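Endo-1,4-b-d-mannanase (Trichoderma reesei, PDB 1QNR) hydrolyses internal beta-1,4-mannosidic linkages of mannans, as an endo-acting mannanase of glycoside hydrolase family 5. Local coordinates at residues A[197-202]-A[235-240]; A[106-111]-A[162-167]; A[36-41]-A[93-98]. One frame throughout, in Å; residues are numbered along the deposited sequence.

In the fold
All three contacts belong to one (beta/alpha)8 barrel. Interaction 1 and interaction 2 lie in its core and adjoin each other. Strand 161-165 of interaction 2 is the sheet neighbour of strand 199-201 of interaction 1, and Thr201 N lies 3.0 Å from Trp164 O. Interaction 2 is a regular parallel strand pair. Interaction 1 is less regular, with an aspartate side chain and a water among its links. Interaction 3 lies farther out, in the helical layer, about 18 Å from interaction 2 between centres. There side-chain hydroxyls meet a carboxylate. Helix 90-102 leads into strand 105-109, and Leu106 packs on Val95 and Val96.

Interaction 1: residues A[197-202]-A[235-240]. With NAG (2-acetamido-2-deoxy-beta-D-glucopyranose), chain G.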
ATOM      1  N   ASN A 197      15.729  -4.017   9.821  1.00  9.30           N
ATOM      2  CA  ASN A 197      14.748  -4.023  10.848  1.00  8.42           C
ATOM      3  C   ASN A 197      13.325  -4.292  10.354  1.00  8.44           C
ATOM      4  O   ASN A 197      12.506  -4.778  11.122  1.00 10.43           O
ATOM      5  CB  ASN A 197      14.705  -2.647  11.578  1.00  8.58           C
ATOM      6  CG  ASN A 197      16.036  -2.274  12.203  1.00  8.77           C
ATOM      7  OD1 ASN A 197      16.677  -3.109  12.839  1.00 10.40           O
ATOM      8  ND2 ASN A 197      16.464  -1.003  11.931  1.00  9.57           N
ATOM      9  N   HIS A 198      13.036  -3.935   9.091  1.00  8.95           N
ATOM     10  CA  HIS A 198      11.611  -3.905   8.612  1.00  7.46           C
ATOM     11  C   HIS A 198      11.266  -4.895   7.522  1.00  7.37           C
ATOM     12  O   HIS A 198      12.126  -5.348   6.718  1.00  8.60           O
ATOM     13  CB  HIS A 198      11.304  -2.472   8.069  1.00  9.02           C
ATOM     14  CG  HIS A 198      11.324  -1.413   9.156  1.00  7.80           C
ATOM     15  ND1 HIS A 198      12.213  -0.322   9.131  1.00  8.33           N
ATOM     16  CD2 HIS A 198      10.515  -1.296  10.264  1.00  8.37           C
ATOM     17  CE1 HIS A 198      11.897   0.406  10.230  1.00  8.16           C
ATOM     18  NE2 HIS A 198      10.927  -0.176  10.963  1.00  8.95           N
ATOM     19  N   LEU A 199       9.978  -5.310   7.557  1.00  7.69           N
ATOM     20  CA  LEU A 199       9.411  -6.149   6.513  1.00  7.28           C
ATOM     21  C   LEU A 199       9.328  -5.438   5.149  1.00  8.22           C
ATOM     22  O   LEU A 199       9.308  -4.190   5.088  1.00  8.84           O
ATOM     23  CB  LEU A 199       7.960  -6.503   6.929  1.00  7.95           C
ATOM     24  CG  LEU A 199       7.846  -7.269   8.266  1.00  8.11           C
ATOM     25  CD1 LEU A 199       6.344  -7.461   8.663  1.00 10.86           C
ATOM     26  CD2 LEU A 199       8.581  -8.628   8.223  1.00  9.38           C
ATOM     27  N   VAL A 200       9.356  -6.191   4.042  1.00  7.93           N
ATOM     28  CA  VAL A 200       9.250  -5.688   2.675  1.00  7.65           C
ATOM     29  C   VAL A 200       8.178  -6.508   1.930  1.00  7.40           C
ATOM     30  O   VAL A 200       8.065  -7.725   2.051  1.00  7.99           O
ATOM     31  CB  VAL A 200      10.590  -5.777   1.949  1.00  8.70           C
ATOM     32  CG1 VAL A 200      10.589  -5.203   0.513  1.00  9.02           C
ATOM     33  CG2 VAL A 200      11.716  -5.035   2.723  1.00  9.32           C
ATOM     34  N   THR A 201       7.384  -5.796   1.066  1.00  6.90           N
ATOM     35  CA  THR A 201       6.327  -6.458   0.296  1.00  7.78           C
ATOM     36  C   THR A 201       6.227  -5.791  -1.097  1.00  6.32           C
ATOM     37  O   THR A 201       6.780  -4.692  -1.321  1.00  7.84           O
ATOM     38  CB  THR A 201       4.963  -6.416   1.039  1.00  8.86           C
ATOM     39  OG1 THR A 201       4.007  -7.304   0.385  1.00  9.45           O
ATOM     40  CG2 THR A 201       4.424  -5.004   1.081  1.00  8.29           C
ATOM     41  N   LEU A 202       5.568  -6.433  -2.068  1.00  8.32           N
ATOM     42  CA  LEU A 202       5.534  -5.938  -3.435  1.00  8.42           C
ATOM     43  C   LEU A 202       4.476  -4.823  -3.663  1.00  7.08           C
ATOM     44  O   LEU A 202       4.866  -3.844  -4.356  1.00  8.08           O
ATOM     45  CB  LEU A 202       5.247  -7.151  -4.378  1.00  9.45           C
ATOM     46  CG  LEU A 202       5.166  -6.846  -5.897  1.00  8.73           C
ATOM     47  CD1 LEU A 202       6.376  -6.086  -6.430  1.00  8.97           C
ATOM     48  CD2 LEU A 202       4.992  -8.173  -6.697  1.00 10.07           C
ATOM     49  N   LEU A 235      10.861 -10.972  -0.067  1.00  8.84           N
ATOM     50  CA  LEU A 235       9.499 -10.408   0.215  1.00  9.71           C
ATOM     51  C   LEU A 235       8.978 -11.219   1.385  1.00 10.06           C
ATOM     52  O   LEU A 235       8.913 -12.467   1.383  1.00 12.48           O
ATOM     53  CB  LEU A 235       8.566 -10.498  -1.020  1.00 10.13           C
ATOM     54  CG  LEU A 235       9.044  -9.698  -2.230  1.00  9.98           C
ATOM     55  CD1 LEU A 235       8.090  -9.951  -3.424  1.00 11.36           C
ATOM     56  CD2 LEU A 235       9.117  -8.188  -2.000  1.00 10.91           C
ATOM     57  N   ASP A 236       8.461 -10.569   2.440  1.00  8.02           N
ATOM     58  CA  ASP A 236       8.087 -11.233   3.682  1.00  8.13           C
ATOM     59  C   ASP A 236       6.640 -11.675   3.764  1.00  9.23           C
ATOM     60  O   ASP A 236       6.269 -12.554   4.520  1.00 11.10           O
ATOM     61  CB  ASP A 236       8.434 -10.287   4.898  1.00  9.99           C
ATOM     62  CG  ASP A 236       9.894 -10.005   4.975  1.00 11.82           C
ATOM     63  OD1 ASP A 236      10.677 -10.978   5.163  1.00 17.17           O
ATOM     64  OD2 ASP A 236      10.334  -8.856   4.802  1.00 10.20           O
ATOM     65  N   PHE A 237       5.755 -11.037   2.966  1.00  8.54           N
ATOM     66  CA  PHE A 237       4.314 -11.386   2.961  1.00  8.56           C
ATOM     67  C   PHE A 237       3.701 -10.980   1.623  1.00  8.61           C
ATOM     68  O   PHE A 237       4.309 -10.146   0.929  1.00  9.24           O
ATOM     69  CB  PHE A 237       3.546 -10.736   4.160  1.00 10.44           C
ATOM     70  CG  PHE A 237       3.580  -9.224   4.161  1.00  8.67           C
ATOM     71  CD1 PHE A 237       2.518  -8.525   3.571  1.00  8.55           C
ATOM     72  CD2 PHE A 237       4.557  -8.521   4.864  1.00 10.28           C
ATOM     73  CE1 PHE A 237       2.473  -7.107   3.627  1.00  8.62           C
ATOM     74  CE2 PHE A 237       4.522  -7.115   4.943  1.00 10.24           C
ATOM     75  CZ  PHE A 237       3.474  -6.404   4.335  1.00  8.97           C
ATOM     76  N   GLY A 238       2.521 -11.534   1.295  1.00  8.72           N
ATOM     77  CA  GLY A 238       1.857 -11.219   0.028  1.00  8.50           C
ATOM     78  C   GLY A 238       0.805 -10.114   0.200  1.00  8.77           C
ATOM     79  O   GLY A 238       0.243  -9.943   1.319  1.00 10.51           O
ATOM     80  N   THR A 239       0.523  -9.361  -0.869  1.00  8.39           N
ATOM     81  CA  THR A 239      -0.570  -8.375  -0.892  1.00  7.56           C
ATOM     82  C   THR A 239      -1.530  -8.706  -2.027  1.00  6.74           C
ATOM     83  O   THR A 239      -1.129  -9.178  -3.119  1.00  7.89           O
ATOM     84  CB  THR A 239      -0.033  -6.913  -1.165  1.00  8.11           C
ATOM     85  OG1 THR A 239       0.843  -6.900  -2.320  1.00 10.96           O
ATOM     86  CG2 THR A 239       0.755  -6.416   0.073  1.00  9.58           C
ATOM     87  N   PHE A 240      -2.827  -8.406  -1.814  1.00  7.41           N
ATOM     88  CA  PHE A 240      -3.778  -8.477  -2.949  1.00  7.21           C
ATOM     89  C   PHE A 240      -4.892  -7.438  -2.744  1.00  8.72           C
ATOM     90  O   PHE A 240      -5.131  -7.003  -1.600  1.00  8.65           O
ATOM     91  CB  PHE A 240      -4.392  -9.851  -3.217  1.00  8.65           C
ATOM     92  CG  PHE A 240      -5.219 -10.401  -2.077  1.00  8.53           C
ATOM     93  CD1 PHE A 240      -4.642 -11.096  -1.041  1.00 10.12           C
ATOM     94  CD2 PHE A 240      -6.595 -10.203  -2.066  1.00  8.85           C
ATOM     95  CE1 PHE A 240      -5.373 -11.660   0.034  1.00 10.38           C
ATOM     96  CE2 PHE A 240      -7.387 -10.737  -0.977  1.00  9.25           C
ATOM     97  CZ  PHE A 240      -6.735 -11.468   0.055  1.00 10.57           C
TER
HETATM   98  C1  NAG G 431      19.765   1.148  12.901  1.00  9.86           C
HETATM   99  C2  NAG G 431      20.728   0.908  14.054  1.00  9.21           C
HETATM  100  C3  NAG G 431      21.896   0.159  13.411  1.00  9.75           C
HETATM  101  C4  NAG G 431      21.413  -1.126  12.701  1.00  8.84           C
HETATM  102  C5  NAG G 431      20.349  -0.781  11.619  1.00 10.07           C
HETATM  103  C6  NAG G 431      19.758  -2.024  10.961  1.00 10.79           C
HETATM  104  C7  NAG G 431      21.210   2.508  15.861  1.00 14.21           C
HETATM  105  C8  NAG G 431      21.838   3.822  16.196  1.00 14.49           C
HETATM  106  N2  NAG G 431      21.148   2.265  14.515  1.00 11.71           N
HETATM  107  O3  NAG G 431      22.802  -0.201  14.478  1.00 12.66           O
HETATM  108  O4  NAG G 431      22.561  -1.732  12.003  1.00 12.06           O
HETATM  109  O5  NAG G 431      19.289  -0.092  12.308  1.00  9.55           O
HETATM  110  O6  NAG G 431      18.954  -1.592   9.798  1.00 12.24           O
HETATM  111  O7  NAG G 431      20.864   1.682  16.649  1.00 14.78           O
HETATM  112  O   HOH W   1       4.845  -9.343  -1.825  1.00 12.73           O
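Asp236 grips Val200 twice. Its backbone N gives a nearly straight hydrogen bond to Val200 O (2.9 Å, 174°). Its side chain turns back, and OD2 accepts from Val200 N at 2.9 Å through the anti lone pair. OD2 also forms a salt bridge with Lys192, which in turn bonds His198 O. A third direct bond runs from Thr201 OG1 to Phe237 O at 2.9 Å, with the hydroxyl above the carbonyl plane. Water 1 extends this link, because it donates to Phe237 O and accepts from Leu202 N. At the far end, Asn197 ND2 donates to O5 of the NAG at 3.0 Å and also bonds Ala156 O. This NAG belongs to a glycan attached to the protein itself. These bonds join strand 199-201 to the approach to strand 238-242, two successive strands of the (beta/alpha)8 barrel. Val200 N is thus bonded by a side chain and not by a backbone carbonyl. Thr201 has OG1 anti to its own N (chi1 -169°). With OG1 on the Phe237 carbonyl, CB sits over one face of the Phe237 ring, 3.8 Å from the centroid, in a CH-pi contact. Leu199 CB meets the edge of the same ring at CE2, 4.0 Å away. Thr239 CG2 meets Thr201 OG1 tip to tip at 3.4 Å. On the other side of the strand, Val200 and Leu235 pack loosely, and both touch helix 178-194.

Interaction 2: residues A[106-111]-A[162-167]; sequences LIIPFV and FAWELG
Phe110, Ile107 and Glu165 lose the most surface in this contact. Phe110 lies against Trp164, with CZ 3.6 Å from Trp164 CE3. The two planes are only 25° apart, but the rings are slid past each other and barely overlap. With CG beside its own N (chi1 -55°), the ring sits next to the amide that donates to Glu165 O, which brings Phe110 CD2 to 3.2 Å from the same oxygen. Trp164 also has Ile108 alongside, pointing the same way. On the opposite face of the sheet, Ile107 works with both of its branches. CG1 lies 3.8 Å from Phe162 CD1, and CG2 lies 3.8 Å from Glu165 OE2. Glu165 extends next to Pro109, where OE1 is 3.6 Å from Pro109 CB. The backbones run parallel at 6°, as expected for adjacent strands of a (beta/alpha)8 barrel. Ile108 uses both its N and its O toward strand 161-165: N donates to Ala163 O at 3.2 Å and O accepts from Glu165 N at 3.1 Å. The Trp164 face turns outward to helix 178-194, while Phe110 packs on helix 138-155. That face is mainly apolar, although the indole NE1 still bonds Asp195. The Glu165 face turns into the barrel. There the carboxylate is buried, with OE1 in a salt bridge to Arg54 and OE2 close to a like charge, Glu275 OE2. Arg54 should favour the charged form of Glu165, while the second carboxylate may oppose it.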
ATOM      1  N   LEU A 106       2.869   2.071   9.664  1.00  6.86           N
ATOM      2  CA  LEU A 106       2.615   2.528   8.289  1.00  6.95           C
ATOM      3  C   LEU A 106       3.167   1.608   7.171  1.00  7.07           C
ATOM      4  O   LEU A 106       4.298   1.091   7.264  1.00  7.28           O
ATOM      5  CB  LEU A 106       3.361   3.868   8.100  1.00  6.96           C
ATOM      6  CG  LEU A 106       2.977   5.006   9.097  1.00  7.38           C
ATOM      7  CD1 LEU A 106       3.925   6.190   8.905  1.00 10.61           C
ATOM      8  CD2 LEU A 106       1.500   5.378   8.833  1.00 11.14           C
ATOM      9  N   ILE A 107       2.334   1.397   6.122  1.00  6.95           N
ATOM     10  CA  ILE A 107       2.840   0.719   4.894  1.00  6.98           C
ATOM     11  C   ILE A 107       3.146   1.848   3.910  1.00  7.27           C
ATOM     12  O   ILE A 107       2.245   2.674   3.646  1.00  8.43           O
ATOM     13  CB  ILE A 107       1.843  -0.303   4.348  1.00  6.83           C
ATOM     14  CG1 ILE A 107       1.699  -1.451   5.363  1.00  8.38           C
ATOM     15  CG2 ILE A 107       2.317  -0.826   2.944  1.00  9.51           C
ATOM     16  CD1 ILE A 107       0.649  -2.541   4.994  1.00  9.17           C
ATOM     17  N   ILE A 108       4.368   1.881   3.323  1.00  6.65           N
ATOM     18  CA  ILE A 108       4.767   3.002   2.462  1.00  7.30           C
ATOM     19  C   ILE A 108       5.358   2.542   1.123  1.00  7.40           C
ATOM     20  O   ILE A 108       6.497   2.017   1.056  1.00  7.36           O
ATOM     21  CB  ILE A 108       5.836   3.888   3.205  1.00  6.80           C
ATOM     22  CG1 ILE A 108       5.309   4.381   4.565  1.00  8.43           C
ATOM     23  CG2 ILE A 108       6.222   5.092   2.304  1.00  7.68           C
ATOM     24  CD1 ILE A 108       6.271   5.286   5.350  1.00 10.02           C
ATOM     25  N   PRO A 109       4.587   2.685   0.024  1.00  7.62           N
ATOM     26  CA  PRO A 109       5.095   2.365  -1.326  1.00  6.92           C
ATOM     27  C   PRO A 109       5.918   3.512  -1.907  1.00  7.58           C
ATOM     28  O   PRO A 109       5.650   4.702  -1.676  1.00  8.71           O
ATOM     29  CB  PRO A 109       3.787   2.119  -2.183  1.00  8.27           C
ATOM     30  CG  PRO A 109       2.788   3.026  -1.466  1.00  8.73           C
ATOM     31  CD  PRO A 109       3.120   2.931   0.022  1.00  8.37           C
ATOM     32  N   PHE A 110       6.928   3.158  -2.769  1.00  6.04           N
ATOM     33  CA  PHE A 110       7.892   4.111  -3.315  1.00  6.41           C
ATOM     34  C   PHE A 110       7.575   4.718  -4.677  1.00  7.21           C
ATOM     35  O   PHE A 110       8.196   5.755  -4.981  1.00  7.64           O
ATOM     36  CB  PHE A 110       9.314   3.466  -3.407  1.00  7.98           C
ATOM     37  CG  PHE A 110       9.849   2.885  -2.116  1.00  7.73           C
ATOM     38  CD1 PHE A 110      10.080   3.720  -1.010  1.00  9.83           C
ATOM     39  CD2 PHE A 110      10.149   1.525  -2.032  1.00  7.96           C
ATOM     40  CE1 PHE A 110      10.611   3.191   0.159  1.00  9.53           C
ATOM     41  CE2 PHE A 110      10.668   1.006  -0.829  1.00  7.77           C
ATOM     42  CZ  PHE A 110      10.916   1.831   0.264  1.00  9.47           C
ATOM     43  N   VAL A 111       6.678   4.111  -5.446  1.00  7.88           N
ATOM     44  CA  VAL A 111       6.322   4.628  -6.799  1.00  6.86           C
ATOM     45  C   VAL A 111       4.883   4.143  -7.083  1.00  7.53           C
ATOM     46  O   VAL A 111       4.421   3.114  -6.550  1.00  7.52           O
ATOM     47  CB  VAL A 111       7.311   4.121  -7.882  1.00  8.15           C
ATOM     48  CG1 VAL A 111       7.241   2.607  -8.073  1.00  8.57           C
ATOM     49  CG2 VAL A 111       7.153   4.878  -9.217  1.00  8.93           C
ATOM     50  N   PHE A 162       5.460  -0.347   9.326  1.00  7.25           N
ATOM     51  CA  PHE A 162       4.953  -1.733   9.206  1.00  6.59           C
ATOM     52  C   PHE A 162       5.752  -2.498   8.145  1.00  7.06           C
ATOM     53  O   PHE A 162       6.315  -3.586   8.371  1.00  7.89           O
ATOM     54  CB  PHE A 162       3.455  -1.798   8.831  1.00  7.61           C
ATOM     55  CG  PHE A 162       2.812  -3.166   8.906  1.00  7.24           C
ATOM     56  CD1 PHE A 162       2.924  -4.048   7.819  1.00  8.17           C
ATOM     57  CD2 PHE A 162       2.102  -3.607  10.020  1.00  7.43           C
ATOM     58  CE1 PHE A 162       2.303  -5.303   7.795  1.00  9.40           C
ATOM     59  CE2 PHE A 162       1.453  -4.828  10.043  1.00  8.39           C
ATOM     60  CZ  PHE A 162       1.604  -5.715   8.947  1.00  9.72           C
ATOM     61  N   ALA A 163       5.836  -1.901   6.949  1.00  7.11           N
ATOM     62  CA  ALA A 163       6.619  -2.484   5.834  1.00  6.42           C
ATOM     63  C   ALA A 163       6.939  -1.407   4.766  1.00  6.09           C
ATOM     64  O   ALA A 163       6.099  -0.512   4.499  1.00  7.27           O
ATOM     65  CB  ALA A 163       5.809  -3.607   5.140  1.00  7.88           C
ATOM     66  N   TRP A 164       8.068  -1.643   4.091  1.00  7.69           N
ATOM     67  CA  TRP A 164       8.367  -0.901   2.832  1.00  6.54           C
ATOM     68  C   TRP A 164       7.653  -1.666   1.697  1.00  7.37           C
ATOM     69  O   TRP A 164       7.553  -2.927   1.750  1.00  9.36           O
ATOM     70  CB  TRP A 164       9.873  -0.914   2.574  1.00  7.32           C
ATOM     71  CG  TRP A 164      10.689  -0.204   3.639  1.00  7.31           C
ATOM     72  CD1 TRP A 164      11.641  -0.756   4.428  1.00  9.56           C
ATOM     73  CD2 TRP A 164      10.542   1.176   4.031  1.00  6.54           C
ATOM     74  NE1 TRP A 164      12.171   0.209   5.276  1.00  8.92           N
ATOM     75  CE2 TRP A 164      11.451   1.381   5.095  1.00  7.10           C
ATOM     76  CE3 TRP A 164       9.702   2.236   3.634  1.00  7.52           C
ATOM     77  CZ2 TRP A 164      11.653   2.617   5.718  1.00  9.41           C
ATOM     78  CZ3 TRP A 164       9.832   3.471   4.302  1.00  9.88           C
ATOM     79  CH2 TRP A 164      10.786   3.617   5.343  1.00  9.73           C
ATOM     80  N   GLU A 165       7.175  -0.945   0.691  1.00  7.13           N
ATOM     81  CA  GLU A 165       6.424  -1.562  -0.419  1.00  7.00           C
ATOM     82  C   GLU A 165       7.019  -1.028  -1.705  1.00  6.01           C
ATOM     83  O   GLU A 165       7.239   0.169  -1.946  1.00  7.16           O
ATOM     84  CB  GLU A 165       4.929  -1.243  -0.224  1.00  7.61           C
ATOM     85  CG  GLU A 165       4.035  -1.826  -1.350  1.00  8.24           C
ATOM     86  CD  GLU A 165       2.577  -1.833  -0.874  1.00  7.86           C
ATOM     87  OE1 GLU A 165       1.937  -0.770  -1.042  1.00  8.67           O
ATOM     88  OE2 GLU A 165       2.229  -2.886  -0.236  1.00  9.44           O
ATOM     89  N   LEU A 166       7.312  -2.003  -2.632  1.00  7.17           N
ATOM     90  CA  LEU A 166       8.031  -1.599  -3.852  1.00  7.61           C
ATOM     91  C   LEU A 166       7.206  -0.637  -4.680  1.00  7.34           C
ATOM     92  O   LEU A 166       7.813   0.348  -5.225  1.00  8.99           O
ATOM     93  CB  LEU A 166       8.475  -2.851  -4.629  1.00  8.09           C
ATOM     94  CG  LEU A 166       9.307  -3.901  -3.877  1.00  9.02           C
ATOM     95  CD1 LEU A 166       9.946  -4.871  -4.921  1.00  9.44           C
ATOM     96  CD2 LEU A 166      10.345  -3.287  -2.954  1.00 12.00           C
ATOM     97  N   GLY A 167       5.887  -0.818  -4.854  1.00  6.53           N
ATOM     98  CA  GLY A 167       5.115   0.201  -5.588  1.00  6.74           C
ATOM     99  C   GLY A 167       3.634  -0.041  -5.307  1.00  6.79           C
ATOM    100  O   GLY A 167       3.207  -1.047  -4.708  1.00  7.48           O
TER

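Interaction 3: residues A[36-41]-A[93-98]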
ATOM      1  N   ALA A  36      -2.009  19.862  12.446  1.00 15.87           N
ATOM      2  CA  ALA A  36      -3.218  19.604  13.206  1.00 14.48           C
ATOM      3  C   ALA A  36      -4.130  18.633  12.443  1.00 13.96           C
ATOM      4  O   ALA A  36      -4.857  17.910  13.088  1.00 13.49           O
ATOM      5  CB  ALA A  36      -4.013  20.887  13.542  1.00 16.51           C
ATOM      6  N   ASP A  37      -4.087  18.673  11.092  1.00 13.50           N
ATOM      7  CA  ASP A  37      -4.934  17.795  10.291  1.00 11.72           C
ATOM      8  C   ASP A  37      -4.410  16.359  10.243  1.00 10.40           C
ATOM      9  O   ASP A  37      -5.197  15.398  10.256  1.00 10.06           O
ATOM     10  CB  ASP A  37      -5.073  18.373   8.879  1.00 11.72           C
ATOM     11  CG  ASP A  37      -5.755  19.748   8.833  1.00 13.56           C
ATOM     12  OD1 ASP A  37      -6.391  20.152   9.821  1.00 13.41           O
ATOM     13  OD2 ASP A  37      -5.582  20.388   7.749  1.00 16.13           O
ATOM     14  N   VAL A  38      -3.093  16.152  10.297  1.00 10.19           N
ATOM     15  CA  VAL A  38      -2.560  14.784  10.466  1.00 10.11           C
ATOM     16  C   VAL A  38      -2.927  14.289  11.866  1.00 10.86           C
ATOM     17  O   VAL A  38      -3.436  13.124  12.019  1.00 11.18           O
ATOM     18  CB  VAL A  38      -1.009  14.785  10.332  1.00 11.93           C
ATOM     19  CG1 VAL A  38      -0.428  13.400  10.659  1.00 12.76           C
ATOM     20  CG2 VAL A  38      -0.586  15.248   8.937  1.00 12.49           C
ATOM     21  N   ASP A  39      -2.827  15.126  12.917  1.00 11.70           N
ATOM     22  CA  ASP A  39      -3.080  14.634  14.286  1.00 14.33           C
ATOM     23  C   ASP A  39      -4.557  14.310  14.484  1.00 12.30           C
ATOM     24  O   ASP A  39      -4.887  13.263  15.072  1.00 12.12           O
ATOM     25  CB  ASP A  39      -2.611  15.690  15.304  1.00 17.65           C
ATOM     26  CG  ASP A  39      -1.041  15.692  15.317  1.00 20.24           C
ATOM     27  OD1 ASP A  39      -0.303  14.711  15.137  1.00 25.22           O
ATOM     28  OD2 ASP A  39      -0.537  16.730  15.552  1.00 27.42           O
ATOM     29  N   SER A  40      -5.505  15.126  13.917  1.00 10.61           N
ATOM     30  CA  SER A  40      -6.906  14.748  14.149  1.00  9.50           C
ATOM     31  C   SER A  40      -7.269  13.472  13.399  1.00  9.05           C
ATOM     32  O   SER A  40      -7.991  12.615  13.923  1.00  9.37           O
ATOM     33  CB  SER A  40      -7.875  15.908  13.821  1.00 10.77           C
ATOM     34  OG  SER A  40      -7.747  16.368  12.485  1.00 11.96           O
ATOM     35  N   THR A  41      -6.765  13.297  12.185  1.00  8.81           N
ATOM     36  CA  THR A  41      -7.077  12.099  11.395  1.00  9.33           C
ATOM     37  C   THR A  41      -6.503  10.841  12.079  1.00  8.19           C
ATOM     38  O   THR A  41      -7.200   9.813  12.237  1.00  7.67           O
ATOM     39  CB  THR A  41      -6.475  12.265   9.984  1.00  9.19           C
ATOM     40  OG1 THR A  41      -7.049  13.461   9.366  1.00  9.53           O
ATOM     41  CG2 THR A  41      -6.806  11.050   9.084  1.00  8.88           C
ATOM     42  N   ASP A  93       7.749  13.342   7.061  1.00  9.92           N
ATOM     43  CA  ASP A  93       8.372  13.152   8.395  1.00  9.79           C
ATOM     44  C   ASP A  93       7.318  13.345   9.499  1.00 11.01           C
ATOM     45  O   ASP A  93       7.323  12.658  10.540  1.00 11.14           O
ATOM     46  CB  ASP A  93       9.478  14.196   8.647  1.00 11.15           C
ATOM     47  CG  ASP A  93      10.714  14.062   7.800  1.00 13.94           C
ATOM     48  OD1 ASP A  93      10.945  13.002   7.181  1.00 14.14           O
ATOM     49  OD2 ASP A  93      11.529  15.039   7.822  1.00 15.86           O
ATOM     50  N   TYR A  94       6.400  14.322   9.346  1.00 11.29           N
ATOM     51  CA  TYR A  94       5.377  14.557  10.370  1.00 10.23           C
ATOM     52  C   TYR A  94       4.406  13.390  10.503  1.00 11.11           C
ATOM     53  O   TYR A  94       3.890  13.050  11.561  1.00 11.59           O
ATOM     54  CB  TYR A  94       4.677  15.943  10.208  1.00 11.52           C
ATOM     55  CG  TYR A  94       3.881  16.229  11.502  1.00 12.57           C
ATOM     56  CD1 TYR A  94       4.553  16.665  12.659  1.00 15.31           C
ATOM     57  CD2 TYR A  94       2.525  15.958  11.615  1.00 13.96           C
ATOM     58  CE1 TYR A  94       3.872  16.864  13.855  1.00 17.19           C
ATOM     59  CE2 TYR A  94       1.850  16.150  12.811  1.00 15.88           C
ATOM     60  CZ  TYR A  94       2.522  16.601  13.920  1.00 18.76           C
ATOM     61  OH  TYR A  94       1.852  16.848  15.127  1.00 21.73           O
ATOM     62  N   VAL A  95       4.044  12.778   9.316  1.00 10.48           N
ATOM     63  CA  VAL A  95       3.200  11.580   9.344  1.00 11.06           C
ATOM     64  C   VAL A  95       3.842  10.471  10.146  1.00 10.08           C
ATOM     65  O   VAL A  95       3.158   9.818  10.953  1.00  9.98           O
ATOM     66  CB  VAL A  95       2.888  11.145   7.866  1.00 10.76           C
ATOM     67  CG1 VAL A  95       2.122   9.812   7.853  1.00 13.18           C
ATOM     68  CG2 VAL A  95       2.056  12.206   7.182  1.00 13.21           C
ATOM     69  N   VAL A  96       5.144  10.240   9.930  1.00  8.93           N
ATOM     70  CA  VAL A  96       5.813   9.203  10.761  1.00  9.33           C
ATOM     71  C   VAL A  96       5.891   9.627  12.246  1.00  9.98           C
ATOM     72  O   VAL A  96       5.613   8.766  13.103  1.00 10.53           O
ATOM     73  CB  VAL A  96       7.232   8.959  10.220  1.00  9.59           C
ATOM     74  CG1 VAL A  96       8.018   7.981  11.095  1.00 13.05           C
ATOM     75  CG2 VAL A  96       7.163   8.457   8.769  1.00 11.62           C
ATOM     76  N   GLN A  97       6.115  10.907  12.547  1.00  9.66           N
ATOM     77  CA  GLN A  97       6.113  11.419  13.931  1.00 10.43           C
ATOM     78  C   GLN A  97       4.762  11.160  14.588  1.00 10.82           C
ATOM     79  O   GLN A  97       4.679  10.685  15.736  1.00 10.80           O
ATOM     80  CB  GLN A  97       6.494  12.936  13.934  1.00 12.85           C
ATOM     81  CG  GLN A  97       6.428  13.505  15.364  1.00 13.38           C
ATOM     82  CD  GLN A  97       6.565  14.984  15.536  1.00 12.55           C
ATOM     83  OE1 GLN A  97       6.138  15.576  16.616  1.00 17.98           O
ATOM     84  NE2 GLN A  97       7.150  15.713  14.637  1.00 11.32           N
ATOM     85  N   SER A  98       3.654  11.457  13.873  1.00  9.99           N
ATOM     86  CA  SER A  98       2.277  11.270  14.415  1.00  9.78           C
ATOM     87  C   SER A  98       1.954   9.807  14.587  1.00  9.27           C
ATOM     88  O   SER A  98       1.260   9.363  15.543  1.00 11.29           O
ATOM     89  CB  SER A  98       1.293  12.007  13.453  1.00 10.16           C
ATOM     90  OG  SER A  98      -0.024  11.928  14.029  1.00 13.10           O
TER
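Asp39 and Tyr94 meet at about a right angle, with the carboxylate and ring planes 64° apart. The carboxylate comes to the hydroxyl end of the ring, at its edge. Tyr94 OH donates to Asp39 OD2. The modelled separation of 2.4 Å is very short, so its exact value is doubtful. The other oxygen is used too: Ser98 OG donates to Asp39 OD1 at 3.0 Å, on the anti lone pair. Two hydroxyls one helical turn apart thus meet one carboxylate. The Ser98 bond should restrict its rotation, and the tyrosine may add to this. A chi1 of -167° swings the Tyr94 ring away from its own N and across to the other helix. Val38 runs past Tyr94 in the opposite direction. Its CB lies at the ring edge, 3.9 Å from Tyr94 CD2, close to the ring plane. Val38 CG1 touches Ser98 CB at 3.6 Å. The CG2 branch makes a looser contact with CG2 of Val95, at 4.4 Å. The ring of Tyr94 also stacks with His35, and Phe42 covers Val95 and Ser98, so helix 35-47 meets helix 90-102 along more than one turn. The polar pair is on the more exposed side, and the valines are buried. The axes pass 9.9 Å apart and cross at -35°, with both helices running in roughly the same direction. This is the packing of neighbouring helices in the outer layer of a (beta/alpha)8 barrel: helix 35-47 follows strand 21-25, and helix 90-102 precedes strand 105-109.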